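Local coordinates for Lmo0135 protein (Listeria monocytogenes EGD-e, PDB 5ISU), which is the substrate-binding protein CtaP of an ABC transporter and probably takes part in peptide uptake, at residues S19-V24 with K208-I213; E228-S233 with A473-Y478. All coordinates share one frame; numbering follows the deposited sequence. Where two conformers were deposited one is given.

Interaction 1: S19-V24 with K208-I213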
ATOM      1  N   SER A  19     -14.794  -2.101 -25.295  1.00 47.57           N
ATOM      2  CA  SER A  19     -13.446  -1.880 -24.871  1.00 45.92           C
ATOM      3  C   SER A  19     -13.425  -0.896 -23.714  1.00 45.52           C
ATOM      4  O   SER A  19     -14.335  -0.095 -23.558  1.00 46.31           O
ATOM      5  CB  SER A  19     -12.645  -1.282 -26.032  1.00 47.19           C
ATOM      6  OG  SER A  19     -12.732  -2.063 -27.208  1.00 47.60           O
ATOM      7  N   LEU A  20     -12.372  -0.978 -22.910  1.00 44.47           N
ATOM      8  CA  LEU A  20     -12.138  -0.053 -21.803  1.00 44.16           C
ATOM      9  C   LEU A  20     -10.684   0.361 -21.888  1.00 43.03           C
ATOM     10  O   LEU A  20      -9.805  -0.488 -22.013  1.00 44.12           O
ATOM     11  CB  LEU A  20     -12.383  -0.696 -20.444  1.00 43.86           C
ATOM     12  CG  LEU A  20     -12.138   0.200 -19.215  1.00 43.00           C
ATOM     13  CD1 LEU A  20     -13.166   1.309 -19.135  1.00 45.14           C
ATOM     14  CD2 LEU A  20     -12.184  -0.617 -17.940  1.00 42.64           C
ATOM     15  N   ILE A  21     -10.448   1.668 -21.829  0.50 43.42           N
ATOM     16  CA  ILE A  21      -9.115   2.246 -21.881  0.50 42.49           C
ATOM     17  C   ILE A  21      -8.854   2.833 -20.508  0.50 40.23           C
ATOM     18  O   ILE A  21      -9.627   3.672 -20.047  0.50 38.88           O
ATOM     19  CB  ILE A  21      -9.049   3.394 -22.897  0.50 44.77           C
ATOM     20  CG1 ILE A  21      -9.547   2.934 -24.263  0.50 46.81           C
ATOM     21  CG2 ILE A  21      -7.628   3.907 -23.013  0.50 45.54           C
ATOM     22  CD1 ILE A  21      -8.609   1.975 -24.943  0.50 48.06           C
ATOM     23  N   ILE A  22      -7.778   2.392 -19.858  1.00 38.74           N
ATOM     24  CA  ILE A  22      -7.433   2.865 -18.516  1.00 39.38           C
ATOM     25  C   ILE A  22      -6.135   3.654 -18.549  1.00 41.13           C
ATOM     26  O   ILE A  22      -5.133   3.196 -19.087  1.00 43.68           O
ATOM     27  CB  ILE A  22      -7.272   1.689 -17.551  1.00 38.15           C
ATOM     28  CG1 ILE A  22      -8.455   0.728 -17.677  1.00 36.32           C
ATOM     29  CG2 ILE A  22      -7.082   2.194 -16.113  1.00 37.01           C
ATOM     30  CD1 ILE A  22      -8.385  -0.443 -16.721  1.00 36.68           C
ATOM     31  N   GLY A  23      -6.152   4.837 -17.958  1.00 42.98           N
ATOM     32  CA  GLY A  23      -4.973   5.710 -17.970  1.00 45.73           C
ATOM     33  C   GLY A  23      -4.065   5.417 -16.795  1.00 45.46           C
ATOM     34  O   GLY A  23      -4.536   5.331 -15.666  1.00 44.21           O
ATOM     35  N   VAL A  24      -2.785   5.186 -17.077  1.00 47.50           N
ATOM     36  CA  VAL A  24      -1.774   4.991 -16.032  1.00 48.64           C
ATOM     37  C   VAL A  24      -0.655   5.996 -16.316  1.00 53.81           C
ATOM     38  O   VAL A  24      -0.561   6.537 -17.429  1.00 56.51           O
ATOM     39  CB  VAL A  24      -1.255   3.552 -15.962  1.00 48.76           C
ATOM     40  CG1 VAL A  24      -2.386   2.619 -15.597  1.00 49.44           C
ATOM     41  CG2 VAL A  24      -0.615   3.123 -17.269  1.00 50.99           C
ATOM     42  N   LYS A 208     -12.177  -6.079 -24.375  1.00 55.21           N
ATOM     43  CA  LYS A 208     -10.765  -5.639 -24.381  1.00 54.68           C
ATOM     44  C   LYS A 208     -10.467  -4.558 -23.360  1.00 50.29           C
ATOM     45  O   LYS A 208     -11.319  -3.729 -23.076  1.00 49.03           O
ATOM     46  CB  LYS A 208     -10.384  -5.114 -25.753  1.00 58.23           C
ATOM     47  CG  LYS A 208     -10.556  -6.136 -26.842  1.00 61.99           C
ATOM     48  CD  LYS A 208      -9.898  -5.650 -28.097  1.00 69.20           C
ATOM     49  CE  LYS A 208     -10.125  -6.606 -29.240  1.00 74.81           C
ATOM     50  NZ  LYS A 208      -9.339  -6.132 -30.407  1.00 79.53           N
ATOM     51  N   VAL A 209      -9.265  -4.605 -22.783  1.00 48.19           N
ATOM     52  CA  VAL A 209      -8.821  -3.604 -21.818  1.00 44.91           C
ATOM     53  C   VAL A 209      -7.432  -3.170 -22.222  1.00 45.95           C
ATOM     54  O   VAL A 209      -6.558  -4.002 -22.445  1.00 46.48           O
ATOM     55  CB  VAL A 209      -8.813  -4.126 -20.376  1.00 44.84           C
ATOM     56  CG1 VAL A 209      -8.202  -3.099 -19.430  1.00 44.02           C
ATOM     57  CG2 VAL A 209     -10.223  -4.459 -19.915  1.00 44.68           C
ATOM     58  N   THR A 210      -7.240  -1.862 -22.333  1.00 46.22           N
ATOM     59  CA  THR A 210      -5.968  -1.305 -22.725  1.00 48.24           C
ATOM     60  C   THR A 210      -5.528  -0.371 -21.630  1.00 46.14           C
ATOM     61  O   THR A 210      -6.333   0.425 -21.147  1.00 44.10           O
ATOM     62  CB  THR A 210      -6.095  -0.490 -24.032  1.00 52.33           C
ATOM     63  OG1 THR A 210      -6.607  -1.324 -25.071  1.00 55.01           O
ATOM     64  CG2 THR A 210      -4.737   0.094 -24.475  1.00 55.55           C
ATOM     65  N   PHE A 211      -4.276  -0.502 -21.199  1.00 44.16           N
ATOM     66  CA  PHE A 211      -3.708   0.415 -20.210  1.00 43.82           C
ATOM     67  C   PHE A 211      -2.900   1.414 -21.004  1.00 44.68           C
ATOM     68  O   PHE A 211      -1.879   1.049 -21.583  1.00 44.47           O
ATOM     69  CB  PHE A 211      -2.834  -0.307 -19.185  1.00 42.33           C
ATOM     70  CG  PHE A 211      -3.623  -1.132 -18.209  1.00 41.24           C
ATOM     71  CD1 PHE A 211      -4.090  -0.567 -17.025  1.00 40.94           C
ATOM     72  CD2 PHE A 211      -3.925  -2.454 -18.479  1.00 40.69           C
ATOM     73  CE1 PHE A 211      -4.823  -1.310 -16.120  1.00 40.25           C
ATOM     74  CE2 PHE A 211      -4.678  -3.205 -17.584  1.00 38.75           C
ATOM     75  CZ  PHE A 211      -5.112  -2.640 -16.401  1.00 39.79           C
ATOM     76  N   ARG A 212      -3.388   2.659 -21.044  1.00 44.75           N
ATOM     77  CA  ARG A 212      -2.759   3.763 -21.796  1.00 48.08           C
ATOM     78  C   ARG A 212      -1.804   4.587 -20.932  1.00 47.29           C
ATOM     79  O   ARG A 212      -2.210   5.189 -19.951  1.00 48.62           O
ATOM     80  CB  ARG A 212      -3.860   4.666 -22.367  1.00 49.35           C
ATOM     81  CG  ARG A 212      -3.420   5.954 -23.046  1.00 52.74           C
ATOM     82  CD  ARG A 212      -2.497   5.730 -24.225  1.00 57.04           C
ATOM     83  NE  ARG A 212      -3.126   5.000 -25.327  1.00 58.24           N
ATOM     84  CZ  ARG A 212      -2.504   4.693 -26.469  1.00 62.82           C
ATOM     85  NH1 ARG A 212      -1.230   5.048 -26.673  1.00 62.02           N
ATOM     86  NH2 ARG A 212      -3.153   4.019 -27.417  1.00 64.19           N
ATOM     87  N   ILE A 213      -0.552   4.664 -21.352  1.00 50.86           N
ATOM     88  CA  ILE A 213       0.485   5.368 -20.606  1.00 52.57           C
ATOM     89  C   ILE A 213       0.574   6.862 -20.954  1.00 55.00           C
ATOM     90  O   ILE A 213       1.099   7.205 -21.989  1.00 53.17           O
ATOM     91  CB  ILE A 213       1.859   4.697 -20.870  1.00 53.06           C
ATOM     92  CG1 ILE A 213       1.791   3.203 -20.536  1.00 51.59           C
ATOM     93  CG2 ILE A 213       2.957   5.385 -20.063  1.00 52.38           C
ATOM     94  CD1 ILE A 213       3.058   2.434 -20.842  1.00 54.20           C
TER
HETATM   95  O   HOH W   1      -9.329  -1.317 -24.884  1.00 48.47           O
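Ser19 starts a parallel strand pair by laying its CA hydrogen against the carbonyl oxygen of Lys208. The same oxygen takes the backbone N-H of Leu20. Leu20 O then accepts from Thr210 N at 2.9 Å. It also accepts from a water, which lies 2.7 Å from Thr210 OG1. This water ties the threonine hydroxyl to the neighbouring strand. Thr210 OG1 stands beside its own backbone N (chi1 -58°), on the side that faces this water. Ile21 was modelled in two conformers, so its contacts are tentative. In one of them it lies alongside Thr210, with CD1 near Thr210 CB and CG2 turned the other way along the strand, to CB of Arg212. Ile22 sits on the opposite face. Its N-H donates to Thr210 O at 2.8 Å. Its side chain lies next to Phe211, both pointing the same way. CG1 lies beside the backbone N (chi1 -48°) and carries CD1 back to Val209 CG1, at 3.8 Å, and to Phe211 CE1, at 3.7 Å. Ile22 O takes the N-H of Arg212. Gly23 adds a CA-H...O contact to Arg212 O. Val24 N donates to that oxygen at 2.9 Å. Val24 CG1 reaches the edge of the Phe211 ring near its plane, 3.9 Å from CD1. Thr43 and Ile44 of helix 39-48 also touch the Phe211 side chain, as does Leu193. Strand 19-24 is outermost in a mixed four-stranded sheet, followed by 208-213, 190-195 and 180-186. The chemistry splits by face. Leu20, Ile22, Val24, Val209 and Phe211 make a buried apolar side. Ser19, Lys208, Thr210 and Arg212 give the other its polar character, with Ile21 among them. Five backbone hydrogen bonds fix the register of the two strands.

Interaction 2: E228-S233 with A473-Y478; sequences EINLKS and ALDSRY
Asn230 carries this contact with both its backbone and its side chain. Its carbonyl oxygen accepts the N-H of Asp475 at 2.8 Å. Its amide lies beside the Asp475 carboxylate, with the two planes 34° apart. ND2 donates to Asp475 OD2 at 3.3 Å, on the anti side of that oxygen. The bond is long and bent, with 139° at the hydrogen. The Asn230 amide also crosses the Tyr478 side chain obliquely, and CG comes 3.4 Å from Tyr478 OH. Farther along, Leu231 and Leu474 form a non-hydrogen-bonded antiparallel pair. Leu231 CB meets Leu474 CD1 at 4.0 Å. Lys232 and Ala473 form the hydrogen-bonded pair that follows. Ala473 N donates to Lys232 O at 2.9 Å, and Lys232 N donates to Ala473 O at 3.2 Å.

A second shell holds the Asp475 carboxylate. CG is anti to the backbone N (chi1 176°), which sets the group beside Asn230. OD1 accepts the backbone N-H of Arg477, from above the carboxylate plane, in an Asx turn. OD2 makes a salt bridge with Arg477 NE, though the hydrogen bond in it is weak. A type I turn from Asp475 to Tyr478 brings the tyrosine back toward Asn230. The stronger polar partners of these two side chains lie on strand 19-24: Asn230 OD1 takes the N-H of Ile21, and Tyr478 OH hydrogen-bonds Ser19 O. Lys232 NZ donates to Ser233 O and hydrogen-bonds Asn221 OD1. Helix 217-225 packs on Lys232 and Ala473, while Leu231 touches Ile22 of strand 19-24 and Phe492 of strand 491-492.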
ATOM      1  N   GLU A 228     -10.905   9.339 -25.192  1.00 53.89           N
ATOM      2  CA  GLU A 228      -9.699   8.583 -25.595  1.00 55.40           C
ATOM      3  C   GLU A 228      -9.172   7.736 -24.419  1.00 53.51           C
ATOM      4  O   GLU A 228      -8.361   6.831 -24.614  1.00 58.21           O
ATOM      5  CB  GLU A 228      -8.642   9.541 -26.132  1.00 58.70           C
ATOM      6  CG  GLU A 228      -9.122  10.248 -27.409  1.00 64.72           C
ATOM      7  CD  GLU A 228      -8.322  11.481 -27.796  1.00 67.27           C
ATOM      8  OE1 GLU A 228      -7.411  11.862 -27.041  1.00 66.74           O
ATOM      9  OE2 GLU A 228      -8.634  12.088 -28.854  1.00 72.97           O
ATOM     10  N   ILE A 229      -9.607   8.095 -23.206  1.00 48.13           N
ATOM     11  CA  ILE A 229      -9.355   7.349 -21.981  1.00 45.90           C
ATOM     12  C   ILE A 229     -10.731   7.271 -21.321  1.00 43.03           C
ATOM     13  O   ILE A 229     -11.500   8.242 -21.362  1.00 40.03           O
ATOM     14  CB  ILE A 229      -8.346   8.035 -21.039  1.00 48.07           C
ATOM     15  CG1 ILE A 229      -6.957   8.037 -21.683  1.00 50.07           C
ATOM     16  CG2 ILE A 229      -8.260   7.302 -19.705  1.00 48.10           C
ATOM     17  CD1 ILE A 229      -5.896   8.714 -20.846  1.00 49.70           C
ATOM     18  N   ASN A 230     -11.035   6.118 -20.729  1.00 39.67           N
ATOM     19  CA  ASN A 230     -12.329   5.878 -20.079  1.00 39.74           C
ATOM     20  C   ASN A 230     -12.280   5.848 -18.549  1.00 39.53           C
ATOM     21  O   ASN A 230     -13.311   6.029 -17.905  1.00 38.67           O
ATOM     22  CB  ASN A 230     -12.861   4.522 -20.524  1.00 40.81           C
ATOM     23  CG  ASN A 230     -13.053   4.424 -22.019  1.00 43.43           C
ATOM     24  OD1 ASN A 230     -12.423   3.592 -22.674  1.00 45.88           O
ATOM     25  ND2 ASN A 230     -13.891   5.294 -22.573  1.00 43.39           N
ATOM     26  N   LEU A 231     -11.093   5.611 -17.987  1.00 36.10           N
ATOM     27  CA  LEU A 231     -10.915   5.443 -16.549  1.00 38.57           C
ATOM     28  C   LEU A 231      -9.501   5.797 -16.116  1.00 36.21           C
ATOM     29  O   LEU A 231      -8.543   5.436 -16.774  1.00 37.79           O
ATOM     30  CB  LEU A 231     -11.180   3.961 -16.157  1.00 40.38           C
ATOM     31  CG  LEU A 231     -10.724   3.505 -14.742  1.00 41.85           C
ATOM     32  CD1 LEU A 231     -11.426   4.292 -13.647  1.00 41.65           C
ATOM     33  CD2 LEU A 231     -10.935   2.006 -14.536  1.00 41.84           C
ATOM     34  N   LYS A 232      -9.385   6.525 -15.019  1.00 37.41           N
ATOM     35  CA  LYS A 232      -8.078   6.892 -14.482  1.00 40.47           C
ATOM     36  C   LYS A 232      -8.217   7.490 -13.098  1.00 39.07           C
ATOM     37  O   LYS A 232      -9.307   7.894 -12.675  1.00 41.25           O
ATOM     38  CB  LYS A 232      -7.398   7.955 -15.367  1.00 43.07           C
ATOM     39  CG  LYS A 232      -8.143   9.293 -15.373  1.00 46.54           C
ATOM     40  CD  LYS A 232      -7.660  10.264 -16.436  1.00 49.58           C
ATOM     41  CE  LYS A 232      -6.231  10.710 -16.216  1.00 50.30           C
ATOM     42  NZ  LYS A 232      -6.035  11.467 -14.949  1.00 49.80           N
ATOM     43  N   SER A 233      -7.081   7.586 -12.432  1.00 40.11           N
ATOM     44  CA  SER A 233      -6.956   8.252 -11.154  1.00 40.30           C
ATOM     45  C   SER A 233      -6.859   9.765 -11.393  1.00 39.67           C
ATOM     46  O   SER A 233      -6.261  10.211 -12.371  1.00 37.06           O
ATOM     47  CB  SER A 233      -5.699   7.774 -10.451  1.00 41.80           C
ATOM     48  OG  SER A 233      -5.781   6.369 -10.245  1.00 44.61           O
ATOM     49  N   ALA A 473     -11.996   8.623 -11.900  1.00 40.01           N
ATOM     50  CA  ALA A 473     -12.980   9.159 -12.803  1.00 41.07           C
ATOM     51  C   ALA A 473     -13.261   8.019 -13.780  1.00 40.86           C
ATOM     52  O   ALA A 473     -12.330   7.469 -14.378  1.00 38.78           O
ATOM     53  CB  ALA A 473     -12.452  10.383 -13.523  1.00 42.77           C
ATOM     54  N   LEU A 474     -14.536   7.655 -13.904  1.00 41.52           N
ATOM     55  CA  LEU A 474     -14.983   6.575 -14.786  1.00 42.44           C
ATOM     56  C   LEU A 474     -16.048   7.093 -15.752  1.00 42.31           C
ATOM     57  O   LEU A 474     -17.085   7.560 -15.310  1.00 42.09           O
ATOM     58  CB  LEU A 474     -15.596   5.429 -13.965  1.00 40.89           C
ATOM     59  CG  LEU A 474     -16.221   4.286 -14.779  1.00 42.44           C
ATOM     60  CD1 LEU A 474     -15.138   3.657 -15.634  1.00 43.66           C
ATOM     61  CD2 LEU A 474     -16.904   3.206 -13.932  1.00 42.04           C
ATOM     62  N   ASP A 475     -15.796   6.956 -17.054  1.00 42.98           N
ATOM     63  CA  ASP A 475     -16.730   7.365 -18.117  1.00 46.84           C
ATOM     64  C   ASP A 475     -18.154   6.866 -17.741  1.00 48.19           C
ATOM     65  O   ASP A 475     -18.367   5.661 -17.464  1.00 45.38           O
ATOM     66  CB  ASP A 475     -16.204   6.829 -19.461  1.00 47.63           C
ATOM     67  CG  ASP A 475     -17.129   7.092 -20.646  1.00 53.00           C
ATOM     68  OD1 ASP A 475     -18.334   7.406 -20.480  1.00 54.41           O
ATOM     69  OD2 ASP A 475     -16.642   6.912 -21.787  1.00 56.96           O
ATOM     70  N   SER A 476     -19.102   7.809 -17.712  1.00 49.08           N
ATOM     71  CA  SER A 476     -20.492   7.541 -17.304  1.00 51.98           C
ATOM     72  C   SER A 476     -21.218   6.469 -18.082  1.00 50.48           C
ATOM     73  O   SER A 476     -22.206   5.956 -17.599  1.00 53.79           O
ATOM     74  CB  SER A 476     -21.335   8.828 -17.260  1.00 56.45           C
ATOM     75  OG  SER A 476     -20.983   9.585 -16.117  1.00 61.58           O
ATOM     76  N   ARG A 477     -20.730   6.119 -19.262  1.00 51.80           N
ATOM     77  CA  ARG A 477     -21.327   5.037 -20.040  1.00 53.85           C
ATOM     78  C   ARG A 477     -21.026   3.639 -19.434  1.00 52.84           C
ATOM     79  O   ARG A 477     -21.615   2.643 -19.866  1.00 55.47           O
ATOM     80  CB  ARG A 477     -20.804   5.062 -21.477  1.00 57.73           C
ATOM     81  CG  ARG A 477     -21.002   6.375 -22.234  1.00 61.74           C
ATOM     82  CD  ARG A 477     -20.430   6.286 -23.640  1.00 66.64           C
ATOM     83  NE  ARG A 477     -19.051   5.803 -23.629  1.00 71.58           N
ATOM     84  CZ  ARG A 477     -18.341   5.475 -24.707  1.00 78.79           C
ATOM     85  NH1 ARG A 477     -18.856   5.592 -25.931  1.00 84.77           N
ATOM     86  NH2 ARG A 477     -17.094   5.021 -24.557  1.00 79.02           N
ATOM     87  N   TYR A 478     -20.128   3.561 -18.443  1.00 48.54           N
ATOM     88  CA  TYR A 478     -19.752   2.276 -17.841  1.00 46.14           C
ATOM     89  C   TYR A 478     -20.419   2.034 -16.487  1.00 45.52           C
ATOM     90  O   TYR A 478     -20.393   2.892 -15.611  1.00 49.20           O
ATOM     91  CB  TYR A 478     -18.219   2.173 -17.677  1.00 44.60           C
ATOM     92  CG  TYR A 478     -17.461   2.116 -18.984  1.00 45.37           C
ATOM     93  CD1 TYR A 478     -17.166   3.273 -19.681  1.00 46.85           C
ATOM     94  CD2 TYR A 478     -17.031   0.897 -19.519  1.00 45.59           C
ATOM     95  CE1 TYR A 478     -16.479   3.233 -20.883  1.00 48.97           C
ATOM     96  CE2 TYR A 478     -16.328   0.842 -20.714  1.00 47.87           C
ATOM     97  CZ  TYR A 478     -16.054   2.022 -21.399  1.00 49.97           C
ATOM     98  OH  TYR A 478     -15.382   2.003 -22.602  1.00 50.15           O
TER

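Interactions 1 and 2 come one after the other along the chain, and their centres are about 10 Å apart. Segment 19-24 is what brings them together. It is an outermost strand of the four-stranded sheet that includes 208-213, and its other side meets 228-233. Gly23 N lies 2.7 Å from Leu231 O, a probable hydrogen bond, and Leu20 CD1 packs on Asn230 CB. Strand 231-233 in turn pairs with the long strand 462-475 of the larger mixed sheet. The two contacts therefore join chain near the N-terminus, the middle and the C-terminal part, and couple two sheets of this solute-binding fold.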